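Local coordinates for protein 4-alpha-glucanotransferase (Corynebacterium glutamicum, PDB 5B68) that is a 4-alpha-glucanotransferase, also called amylomaltase or disproportionating enzyme, with an N-terminal beta sandwich and a glucanotransferase domain of the TIM-barrel superfamily, at residues Arg5-Leu10 / Lys37-Leu42; Ala11-Val16 / Leu63-Glu68; Val44-Ser49 / Asp55-Gln60; Glu68-Leu73 / Arg121-Ile126. One frame throughout, in Å; residues are numbered along the deposited sequence.

Interaction 1 of 4, residues Arg5-Leu10 / Lys37-Leu42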
# COMPACT_ATOMS: atom_id res chain seq x y z
N ARG A 5 -29.77 -13.60 18.74
CA ARG A 5 -29.36 -12.58 19.70
C ARG A 5 -27.99 -12.86 20.32
O ARG A 5 -27.22 -11.96 20.52
CB ARG A 5 -30.44 -12.34 20.76
CG ARG A 5 -30.55 -13.38 21.85
CD ARG A 5 -29.99 -12.82 23.14
NE ARG A 5 -30.88 -12.97 24.28
CZ ARG A 5 -30.72 -12.33 25.44
NH1 ARG A 5 -31.58 -12.52 26.43
NH2 ARG A 5 -29.72 -11.50 25.61
N PHE A 6 -27.69 -14.11 20.61
CA PHE A 6 -26.42 -14.49 21.20
C PHE A 6 -25.33 -14.41 20.13
O PHE A 6 -24.22 -14.00 20.40
CB PHE A 6 -26.50 -15.92 21.82
CG PHE A 6 -27.49 -16.01 22.97
CD1 PHE A 6 -27.27 -15.31 24.16
CD2 PHE A 6 -28.67 -16.76 22.85
CE1 PHE A 6 -28.19 -15.36 25.22
CE2 PHE A 6 -29.59 -16.81 23.90
CZ PHE A 6 -29.34 -16.14 25.09
N LEU A 7 -25.62 -14.82 18.89
CA LEU A 7 -24.65 -14.68 17.83
C LEU A 7 -24.29 -13.21 17.55
O LEU A 7 -23.12 -12.88 17.37
CB LEU A 7 -25.14 -15.30 16.52
CG LEU A 7 -24.43 -16.45 15.85
CD1 LEU A 7 -24.90 -16.53 14.39
CD2 LEU A 7 -22.92 -16.33 15.94
N ASN A 8 -25.27 -12.34 17.52
CA ASN A 8 -25.03 -10.88 17.42
C ASN A 8 -24.19 -10.35 18.58
O ASN A 8 -23.27 -9.53 18.38
CB ASN A 8 -26.34 -10.08 17.39
CG ASN A 8 -27.08 -10.22 16.09
OD1 ASN A 8 -26.53 -10.68 15.11
ND2 ASN A 8 -28.37 -9.90 16.10
N GLU A 9 -24.46 -10.85 19.78
CA GLU A 9 -23.71 -10.41 20.93
C GLU A 9 -22.25 -10.80 20.74
O GLU A 9 -21.36 -9.96 21.00
CB GLU A 9 -24.25 -11.01 22.22
CG GLU A 9 -23.68 -10.36 23.49
CD GLU A 9 -24.29 -10.92 24.79
OE1 GLU A 9 -23.77 -10.58 25.85
OE2 GLU A 9 -25.26 -11.68 24.76
N LEU A 10 -22.03 -12.00 20.28
CA LEU A 10 -20.68 -12.48 20.09
C LEU A 10 -19.96 -11.76 18.97
O LEU A 10 -18.82 -11.35 19.11
CB LEU A 10 -20.70 -13.97 19.85
CG LEU A 10 -19.35 -14.70 19.82
CD1 LEU A 10 -18.53 -14.61 21.10
CD2 LEU A 10 -19.61 -16.14 19.49
N LYS A 37 -18.54 -18.46 10.46
CA LYS A 37 -17.28 -18.79 9.76
C LYS A 37 -16.22 -17.67 9.97
O LYS A 37 -15.06 -17.95 10.09
CB LYS A 37 -17.50 -18.98 8.26
CG LYS A 37 -18.16 -20.32 8.01
CD LYS A 37 -18.67 -20.45 6.59
CE LYS A 37 -18.99 -21.92 6.32
NZ LYS A 37 -19.86 -21.97 5.09
N ILE A 38 -16.66 -16.43 10.03
CA ILE A 38 -15.72 -15.33 10.28
C ILE A 38 -15.27 -15.39 11.75
O ILE A 38 -14.10 -15.27 12.00
CB ILE A 38 -16.32 -13.96 9.94
CG1 ILE A 38 -16.63 -13.92 8.44
CG2 ILE A 38 -15.33 -12.82 10.31
CD1 ILE A 38 -15.45 -14.24 7.57
N LEU A 39 -16.17 -15.67 12.68
CA LEU A 39 -15.74 -15.86 14.09
C LEU A 39 -14.71 -16.98 14.24
O LEU A 39 -13.71 -16.82 14.92
CB LEU A 39 -16.93 -16.09 14.98
CG LEU A 39 -17.74 -14.81 15.18
CD1 LEU A 39 -19.14 -15.09 15.73
CD2 LEU A 39 -17.06 -13.87 16.16
N ARG A 40 -14.93 -18.08 13.56
CA ARG A 40 -13.98 -19.20 13.57
C ARG A 40 -12.65 -18.84 12.91
O ARG A 40 -11.57 -19.18 13.49
CB ARG A 40 -14.61 -20.41 12.89
CG ARG A 40 -15.68 -21.12 13.72
CD ARG A 40 -16.40 -22.26 12.96
NE ARG A 40 -15.47 -23.18 12.34
CZ ARG A 40 -14.61 -23.99 12.98
NH1 ARG A 40 -13.80 -24.77 12.27
NH2 ARG A 40 -14.52 -24.04 14.32
N ALA A 41 -12.70 -18.04 11.82
CA ALA A 41 -11.48 -17.52 11.20
C ALA A 41 -10.70 -16.64 12.18
O ALA A 41 -9.48 -16.55 12.14
CB ALA A 41 -11.85 -16.77 9.93
N LEU A 42 -11.40 -15.99 13.10
CA LEU A 42 -10.74 -15.18 14.16
C LEU A 42 -10.31 -16.02 15.34
O LEU A 42 -9.88 -15.47 16.36
CB LEU A 42 -11.68 -14.06 14.60
CG LEU A 42 -11.98 -13.00 13.55
CD1 LEU A 42 -13.00 -12.03 14.12
CD2 LEU A 42 -10.75 -12.31 12.97
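With CG set anti to its own carbonyl carbon (chi1 -72°), L39 of helix 32-41 extends its isobutyl group toward helix 5-13, and L10 answers from that helix with CG anti to the backbone N (chi1 -172°). Their side chains cross obliquely, so that single methyls meet rather than whole flanks: L39 CD1 stands 3.9 Å from L10 CD2. The same methyl lies 4.0 Å from L7 CD2, one helical turn earlier. L39 CD1 therefore takes in two residues spaced i and i+3 on helix 5-13, with the CA atoms of L10 and L39 8.5 Å from each other. Leucine suits all three places because its branch point, set out at CG, lets a methyl reach across from one helix to the other. Around them L7 also touches L35 and V36 of helix 32-41 and I57 of helix 54-69, so the contact lies in the buried interior of a small helical bundle. No hydrogen bond or charge links the two segments, which implies that the direct contact between them rests on dispersion and the exclusion of water, an attraction with little directional preference.

Interaction 2 of 4, residues Ala11-Val16 / Leu63-Glu68; sequences ADLYGV and LFHDRE. With SO4 (sulfate ion), chain G.
A T-shaped (edge-to-face) aromatic pair, F64 with Y14, joins helix 54-69 to the C-terminal end of helix 5-13. The edge of the F64 ring points at the face of Y14, with the planes at 69° and the centroids 5.1 Å apart. Y14 OH in turn lies in the plane of the F64 ring at its rim, 3.6 Å from F64 CD1. Because CG of F64 is anti to its backbone N (chi1 -179°), the ring leaves its helix toward the neighbouring one and presents a face to L13. There L13 CB sits almost on the ring normal, 3.9 Å from the F64 centroid, a CH-pi contact. Further out, L13 CD2 approaches H65 CE1 at 3.7 Å, the two side chains crossing at about a right angle. Flat rings suit this place: F64 serves one neighbour with its edge and another with its face. One turn on from F64, R67 holds a sulfate ion, probably from the crystallisation liquor, by two nearly straight bonds: NH1 to O1 and NH2 to O2, both 2.9 Å. L63 CD2 lies over one face of that guanidinium group, toward its rim. The helix of L13 closes in a Schellman motif at G15, whose positive phi favours glycine; V16 N bonds back to A11 O. Beyond this turn V16 packs on L35, I38 and L39 of helix 32-41, Y14 also touches L39, and G15 forms a backbone hydrogen bond with R484 of strand 481-484.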
# COMPACT_ATOMS: atom_id res chain seq x y z
N ALA A 11 -20.64 -11.64 17.84
CA ALA A 11 -20.12 -10.86 16.72
C ALA A 11 -19.70 -9.44 17.16
O ALA A 11 -18.60 -9.00 16.78
CB ALA A 11 -21.21 -10.76 15.61
N ASP A 12 -20.53 -8.74 17.93
CA ASP A 12 -20.18 -7.41 18.44
C ASP A 12 -18.89 -7.39 19.24
O ASP A 12 -18.10 -6.47 19.07
CB ASP A 12 -21.26 -6.81 19.34
CG ASP A 12 -22.51 -6.44 18.60
OD1 ASP A 12 -22.56 -6.38 17.35
OD2 ASP A 12 -23.52 -6.31 19.31
N LEU A 13 -18.66 -8.40 20.08
CA LEU A 13 -17.43 -8.41 20.95
C LEU A 13 -16.15 -8.57 20.11
O LEU A 13 -15.06 -8.09 20.47
CB LEU A 13 -17.49 -9.55 21.94
CG LEU A 13 -18.59 -9.41 23.00
CD1 LEU A 13 -18.64 -10.73 23.75
CD2 LEU A 13 -18.40 -8.21 23.91
N TYR A 14 -16.29 -9.24 18.98
CA TYR A 14 -15.18 -9.43 18.03
C TYR A 14 -15.13 -8.47 16.86
O TYR A 14 -14.27 -8.60 16.01
CB TYR A 14 -15.21 -10.89 17.55
CG TYR A 14 -14.70 -11.82 18.61
CD1 TYR A 14 -13.32 -12.04 18.77
CD2 TYR A 14 -15.59 -12.48 19.48
CE1 TYR A 14 -12.87 -12.88 19.76
CE2 TYR A 14 -15.13 -13.34 20.44
CZ TYR A 14 -13.77 -13.54 20.58
OH TYR A 14 -13.36 -14.41 21.55
N GLY A 15 -16.02 -7.49 16.84
CA GLY A 15 -16.03 -6.51 15.80
C GLY A 15 -16.44 -7.02 14.43
O GLY A 15 -16.01 -6.46 13.40
N VAL A 16 -17.35 -7.99 14.39
CA VAL A 16 -17.78 -8.57 13.15
C VAL A 16 -19.13 -7.96 12.88
O VAL A 16 -20.03 -8.05 13.73
CB VAL A 16 -17.87 -10.08 13.23
CG1 VAL A 16 -18.35 -10.65 11.88
CG2 VAL A 16 -16.52 -10.67 13.64
N LEU A 63 -16.51 -16.56 28.02
CA LEU A 63 -15.07 -16.71 27.90
C LEU A 63 -14.40 -15.41 27.42
O LEU A 63 -13.31 -15.08 27.91
CB LEU A 63 -14.62 -17.87 27.02
CG LEU A 63 -14.74 -19.24 27.75
CD1 LEU A 63 -14.78 -20.36 26.72
CD2 LEU A 63 -13.61 -19.50 28.76
N PHE A 64 -15.07 -14.68 26.52
CA PHE A 64 -14.51 -13.38 26.08
C PHE A 64 -14.39 -12.43 27.30
O PHE A 64 -13.33 -11.86 27.53
CB PHE A 64 -15.39 -12.74 25.02
CG PHE A 64 -14.86 -11.45 24.52
CD1 PHE A 64 -13.91 -11.45 23.51
CD2 PHE A 64 -15.18 -10.22 25.17
CE1 PHE A 64 -13.39 -10.25 23.04
CE2 PHE A 64 -14.64 -9.02 24.71
CZ PHE A 64 -13.72 -9.07 23.69
N HIS A 65 -15.48 -12.27 28.09
CA HIS A 65 -15.44 -11.33 29.25
C HIS A 65 -14.44 -11.80 30.29
O HIS A 65 -13.70 -11.02 30.83
CB HIS A 65 -16.83 -11.06 29.82
CG HIS A 65 -17.73 -10.38 28.86
ND1 HIS A 65 -17.50 -9.10 28.42
CD2 HIS A 65 -18.88 -10.78 28.27
CE1 HIS A 65 -18.47 -8.73 27.60
NE2 HIS A 65 -19.31 -9.75 27.48
N ASP A 66 -14.37 -13.09 30.50
CA ASP A 66 -13.44 -13.60 31.47
C ASP A 66 -11.97 -13.43 31.06
O ASP A 66 -11.12 -13.06 31.84
CB ASP A 66 -13.70 -15.09 31.76
CG ASP A 66 -14.96 -15.33 32.54
OD1 ASP A 66 -15.61 -14.40 33.00
OD2 ASP A 66 -15.31 -16.52 32.60
N ARG A 67 -11.68 -13.68 29.80
CA ARG A 67 -10.35 -13.51 29.29
C ARG A 67 -9.96 -12.04 29.30
O ARG A 67 -8.82 -11.74 29.64
CB ARG A 67 -10.23 -14.16 27.91
CG ARG A 67 -9.99 -15.69 28.10
CD ARG A 67 -10.38 -16.55 26.91
NE ARG A 67 -10.25 -17.97 27.23
CZ ARG A 67 -10.67 -18.95 26.43
NH1 ARG A 67 -11.25 -18.67 25.27
NH2 ARG A 67 -10.50 -20.23 26.77
N GLU A 68 -10.91 -11.15 29.05
CA GLU A 68 -10.62 -9.71 29.14
C GLU A 68 -10.31 -9.34 30.57
O GLU A 68 -9.41 -8.53 30.80
CB GLU A 68 -11.75 -8.83 28.67
CG GLU A 68 -11.89 -8.74 27.15
CD GLU A 68 -10.61 -8.29 26.50
OE1 GLU A 68 -10.27 -7.11 26.70
OE2 GLU A 68 -9.96 -9.10 25.82
S SO4 G . -12.08 -22.34 24.01
O1 SO4 G . -11.88 -20.94 23.59
O2 SO4 G . -11.66 -22.48 25.44
O3 SO4 G . -13.50 -22.73 23.94
O4 SO4 G . -11.17 -23.10 23.07

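Interaction 3 of 4, residues Val44-Ser49 / Asp55-Gln60; sequences VNLDTS and DAIQRQ. With SO4 (sulfate ion), chain G.
Q60 meets V44 and N45 with both ends of its amide engaged. Its OE1 lies 3.6 Å from V44 CG1 and accepts a hydrogen bond from a water that also accepts from N45 N at 3.0 Å and donates to sulfate O1, so this water ties loop, helix and ion together. Q60 NE2 comes near N45 O at an angle too poor for a hydrogen bond and donates instead to sulfate O3, 2.9 Å away. R59 NH1 gives the same oxygen a second bond, while N45 ND2 binds the ion mainly through O4 at 3.0 Å. Bent at chi2 (-58°), the glutamine turns its amide outward from the helix, toward the loop and the ion. Deeper in, L46 CD2 rests 3.9 Å from Q60 CG and 4.1 Å from I57 CG1. The element here is a helix-loop-helix connection: residues 44-49 follow helix 32-41 and lie back against helix 54-69. Small A56 is consistent with the close approach of the backbones, L46 and A56 CA atoms being 6.7 Å apart. A neutral amide suits position 60, able to donate to the anion and accept from water at once. Behind this shell V36 and L39 of helix 32-41 pack on L46, and L39 and Y14 on V44; I57 is backed by F6 and L7 of helix 5-13. R67, further along helix 54-69, also binds the sulfate, probably from the crystallisation liquor.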
# COMPACT_ATOMS: atom_id res chain seq x y z
N VAL A 44 -12.35 -18.16 17.14
CA VAL A 44 -13.37 -18.44 18.10
C VAL A 44 -13.76 -19.92 17.95
O VAL A 44 -14.09 -20.38 16.84
CB VAL A 44 -14.57 -17.50 17.98
CG1 VAL A 44 -15.59 -17.82 19.06
CG2 VAL A 44 -14.14 -16.00 18.08
N ASN A 45 -13.66 -20.66 19.04
CA ASN A 45 -14.00 -22.08 19.07
C ASN A 45 -15.55 -22.31 19.08
O ASN A 45 -16.18 -22.30 20.13
CB ASN A 45 -13.31 -22.70 20.28
CG ASN A 45 -13.50 -24.20 20.37
OD1 ASN A 45 -14.14 -24.81 19.53
ND2 ASN A 45 -12.94 -24.80 21.41
N LEU A 46 -16.11 -22.46 17.89
CA LEU A 46 -17.49 -22.80 17.66
C LEU A 46 -17.45 -24.01 16.76
O LEU A 46 -16.54 -24.14 15.96
CB LEU A 46 -18.22 -21.71 16.90
CG LEU A 46 -18.31 -20.32 17.51
CD1 LEU A 46 -18.89 -19.37 16.48
CD2 LEU A 46 -19.19 -20.39 18.74
N ASP A 47 -18.44 -24.87 16.85
CA ASP A 47 -18.34 -26.17 16.20
C ASP A 47 -18.18 -26.11 14.67
O ASP A 47 -18.77 -25.27 14.00
CB ASP A 47 -19.47 -27.10 16.63
CG ASP A 47 -19.15 -27.87 17.93
OD1 ASP A 47 -18.44 -27.32 18.80
OD2 ASP A 47 -19.62 -29.02 18.08
N THR A 48 -17.34 -27.02 14.18
CA THR A 48 -16.79 -27.08 12.82
C THR A 48 -17.85 -27.33 11.77
O THR A 48 -17.68 -27.00 10.60
CB THR A 48 -15.71 -28.16 12.71
OG1 THR A 48 -16.17 -29.35 13.36
CG2 THR A 48 -14.44 -27.70 13.36
N SER A 49 -18.97 -27.86 12.22
CA SER A 49 -20.15 -28.01 11.40
C SER A 49 -20.64 -26.62 11.01
O SER A 49 -21.38 -26.45 10.04
CB SER A 49 -21.24 -28.75 12.17
OG SER A 49 -20.87 -30.10 12.34
N ASP A 55 -25.88 -22.75 23.81
CA ASP A 55 -24.88 -22.99 24.86
C ASP A 55 -23.47 -22.61 24.46
O ASP A 55 -22.82 -21.92 25.21
CB ASP A 55 -24.84 -24.45 25.37
CG ASP A 55 -25.96 -24.78 26.34
OD1 ASP A 55 -26.75 -23.87 26.70
OD2 ASP A 55 -26.06 -25.97 26.73
N ALA A 56 -23.01 -23.04 23.28
CA ALA A 56 -21.63 -22.88 22.90
C ALA A 56 -21.34 -21.37 22.63
O ALA A 56 -20.23 -20.89 22.82
CB ALA A 56 -21.30 -23.72 21.65
N ILE A 57 -22.35 -20.67 22.13
CA ILE A 57 -22.20 -19.24 21.80
C ILE A 57 -22.17 -18.51 23.11
O ILE A 57 -21.33 -17.64 23.31
CB ILE A 57 -23.31 -18.74 20.87
CG1 ILE A 57 -23.10 -19.25 19.45
CG2 ILE A 57 -23.35 -17.23 20.79
CD1 ILE A 57 -24.37 -19.18 18.66
N GLN A 58 -23.10 -18.83 24.01
CA GLN A 58 -23.11 -18.18 25.34
C GLN A 58 -21.83 -18.43 26.10
O GLN A 58 -21.31 -17.56 26.82
CB GLN A 58 -24.35 -18.58 26.17
CG GLN A 58 -25.62 -17.96 25.61
CD GLN A 58 -26.89 -18.34 26.33
OE1 GLN A 58 -27.57 -19.32 25.99
NE2 GLN A 58 -27.26 -17.52 27.30
N ARG A 59 -21.30 -19.63 25.95
CA ARG A 59 -20.05 -19.93 26.61
C ARG A 59 -18.90 -19.12 25.97
O ARG A 59 -17.96 -18.74 26.68
CB ARG A 59 -19.78 -21.41 26.56
CG ARG A 59 -18.43 -21.85 27.08
CD ARG A 59 -18.20 -23.37 26.96
NE ARG A 59 -16.82 -23.68 27.37
CZ ARG A 59 -15.77 -23.78 26.56
NH1 ARG A 59 -15.90 -23.63 25.25
NH2 ARG A 59 -14.57 -24.04 27.08
N GLN A 60 -18.94 -18.91 24.66
CA GLN A 60 -17.91 -18.02 24.04
C GLN A 60 -18.06 -16.56 24.50
O GLN A 60 -17.07 -15.88 24.63
CB GLN A 60 -17.89 -18.16 22.54
CG GLN A 60 -17.32 -19.49 22.06
CD GLN A 60 -15.92 -19.75 22.55
OE1 GLN A 60 -15.05 -18.87 22.50
NE2 GLN A 60 -15.68 -20.93 23.11
S SO4 G . -12.08 -22.34 24.01
O1 SO4 G . -11.88 -20.94 23.59
O2 SO4 G . -11.66 -22.48 25.44
O3 SO4 G . -13.50 -22.73 23.94
O4 SO4 G . -11.17 -23.10 23.07
O HOH W 1 -12.55 -19.39 21.47

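Interaction 4 of 4, residues Glu68-Leu73 / Arg121-Ile126; sequences EFTRPL and REIDGI
F69, R121 and I123 carry this contact, with the phenyl ring at its centre. R121 lays its aliphatic chain over one face of F69: CD stands 3.9 Å from the ring centroid and only 1° off the normal, a CH-pi contact, and CG comes within 3.8 Å of F69 CE2. A bend at chi3 (40°) then turns the guanidinium back toward the helix, so its charge is not stacked on the ring; CZ is 5.4 Å from the centroid, at most a weak cation-pi attraction. The charged end is instead claimed by D66, one turn earlier on helix 54-69, whose OD1 forms a salt bridge with R121 NH1. Arginine fits because it offers both an apolar stem for the ring and a charge for the aspartate. I123 approaches from two residues further along the strand, its CD1 3.7 Å from F69 CD2. That methyl also lies over a face of the R121 guanidinium and meets T70 CG2 tip to tip at 3.8 Å. T70 can give its methyl to this contact because OG1 turns back to hydrogen-bond the carbonyl oxygens of D66 and R67 at the end of the helix. F69 is further enclosed by H90, W128 and E130 of the sheet. Just past I123 the chain reverses through D124 and G125, both with positive phi, in a type I' turn closed by bonds between I123 and I126 in both directions. The arrangement is a helix end resting on a beta hairpin with a two-residue loop, strands 121-123 and 126-134, of the MalQ N-terminal beta sandwich.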
# COMPACT_ATOMS: atom_id res chain seq x y z
N GLU A 68 -10.91 -11.15 29.05
CA GLU A 68 -10.62 -9.71 29.14
C GLU A 68 -10.31 -9.34 30.57
O GLU A 68 -9.41 -8.53 30.80
CB GLU A 68 -11.75 -8.83 28.67
CG GLU A 68 -11.89 -8.74 27.15
CD GLU A 68 -10.61 -8.29 26.50
OE1 GLU A 68 -10.27 -7.11 26.70
OE2 GLU A 68 -9.96 -9.10 25.82
N PHE A 69 -11.00 -9.98 31.51
CA PHE A 69 -10.80 -9.67 32.94
C PHE A 69 -9.51 -10.18 33.50
O PHE A 69 -9.07 -9.69 34.55
CB PHE A 69 -12.05 -10.10 33.78
CG PHE A 69 -12.20 -9.31 35.02
CD1 PHE A 69 -12.74 -8.04 34.95
CD2 PHE A 69 -11.68 -9.78 36.25
CE1 PHE A 69 -12.87 -7.29 36.13
CE2 PHE A 69 -11.78 -9.03 37.40
CZ PHE A 69 -12.35 -7.77 37.33
N THR A 70 -8.85 -11.13 32.83
CA THR A 70 -7.59 -11.69 33.29
C THR A 70 -6.41 -11.23 32.45
O THR A 70 -5.30 -11.70 32.62
CB THR A 70 -7.66 -13.22 33.36
OG1 THR A 70 -8.05 -13.74 32.08
CG2 THR A 70 -8.73 -13.56 34.35
N ARG A 71 -6.59 -10.25 31.58
CA ARG A 71 -5.47 -9.61 30.87
C ARG A 71 -4.70 -8.71 31.82
O ARG A 71 -5.25 -7.71 32.28
CB ARG A 71 -6.00 -8.70 29.73
CG ARG A 71 -6.43 -9.40 28.44
CD ARG A 71 -6.62 -8.37 27.33
NE ARG A 71 -7.12 -8.99 26.10
CZ ARG A 71 -6.36 -9.65 25.23
NH1 ARG A 71 -6.95 -10.19 24.13
NH2 ARG A 71 -5.08 -9.80 25.44
N PRO A 72 -3.47 -9.04 32.10
CA PRO A 72 -2.80 -8.24 33.09
C PRO A 72 -2.58 -6.81 32.62
O PRO A 72 -2.85 -5.85 33.40
CB PRO A 72 -1.48 -8.99 33.33
CG PRO A 72 -1.79 -10.42 32.97
CD PRO A 72 -2.71 -10.29 31.79
N LEU A 73 -2.14 -6.65 31.36
CA LEU A 73 -2.12 -5.39 30.67
C LEU A 73 -2.99 -5.50 29.43
O LEU A 73 -3.26 -6.62 28.98
CB LEU A 73 -0.71 -5.01 30.24
CG LEU A 73 0.20 -4.50 31.40
CD1 LEU A 73 1.62 -4.51 31.01
CD2 LEU A 73 -0.24 -3.11 31.85
N ARG A 121 -13.53 -10.31 40.71
CA ARG A 121 -14.24 -11.49 40.25
C ARG A 121 -13.40 -12.74 40.39
O ARG A 121 -12.18 -12.72 40.19
CB ARG A 121 -14.68 -11.37 38.77
CG ARG A 121 -15.35 -10.06 38.36
CD ARG A 121 -15.77 -10.15 36.87
NE ARG A 121 -16.31 -11.50 36.62
CZ ARG A 121 -16.11 -12.24 35.52
NH1 ARG A 121 -16.60 -13.47 35.49
NH2 ARG A 121 -15.42 -11.80 34.46
N GLU A 122 -14.03 -13.85 40.78
CA GLU A 122 -13.35 -15.15 40.79
C GLU A 122 -13.54 -15.80 39.43
O GLU A 122 -14.66 -15.97 38.98
CB GLU A 122 -13.90 -16.10 41.89
CG GLU A 122 -13.14 -17.45 41.88
CD GLU A 122 -13.45 -18.42 43.03
OE1 GLU A 122 -12.58 -18.60 43.92
OE2 GLU A 122 -14.53 -19.03 43.02
N ILE A 123 -12.41 -16.20 38.82
CA ILE A 123 -12.37 -16.78 37.47
C ILE A 123 -11.42 -17.95 37.56
O ILE A 123 -10.29 -17.82 38.01
CB ILE A 123 -11.87 -15.76 36.42
CG1 ILE A 123 -12.83 -14.58 36.35
CG2 ILE A 123 -11.79 -16.43 35.04
CD1 ILE A 123 -12.35 -13.37 35.58
N ASP A 124 -11.90 -19.14 37.21
CA ASP A 124 -11.10 -20.38 37.41
C ASP A 124 -10.38 -20.54 38.76
O ASP A 124 -9.25 -20.97 38.81
CB ASP A 124 -10.10 -20.52 36.27
CG ASP A 124 -10.76 -20.54 34.96
OD1 ASP A 124 -11.92 -21.03 34.91
OD2 ASP A 124 -10.16 -20.05 33.97
N GLY A 125 -11.06 -20.19 39.85
CA GLY A 125 -10.52 -20.31 41.19
C GLY A 125 -9.54 -19.25 41.66
O GLY A 125 -9.01 -19.37 42.75
N ILE A 126 -9.26 -18.22 40.85
CA ILE A 126 -8.43 -17.12 41.32
C ILE A 126 -9.35 -15.92 41.42
O ILE A 126 -10.13 -15.67 40.50
CB ILE A 126 -7.18 -16.91 40.40
CG1 ILE A 126 -6.29 -18.16 40.51
CG2 ILE A 126 -6.43 -15.63 40.77
CD1 ILE A 126 -5.04 -18.16 39.68

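Overall arrangement
Helix 54-69 runs through interactions 2, 3 and 4, and helix 5-13 is shared by interactions 1 and 2. Interactions 1 and 3 are buried, yet interaction 1 is wholly aliphatic, whereas interaction 3 grades from leucine packing into a polar rim of amides, water and sulfate. Interaction 2 lies at the surface and relies on aromatic rings; it reaches the same sulfate from about two turns further along the helix. L39 links the first three, touching Y14 and V44 as well as its partners on helix 5-13. Interaction 4, partly buried and about 23 Å from interaction 1 between centres, leaves the helical cluster for the beta sandwich, and the D66-R121 salt bridge connects it to interaction 2.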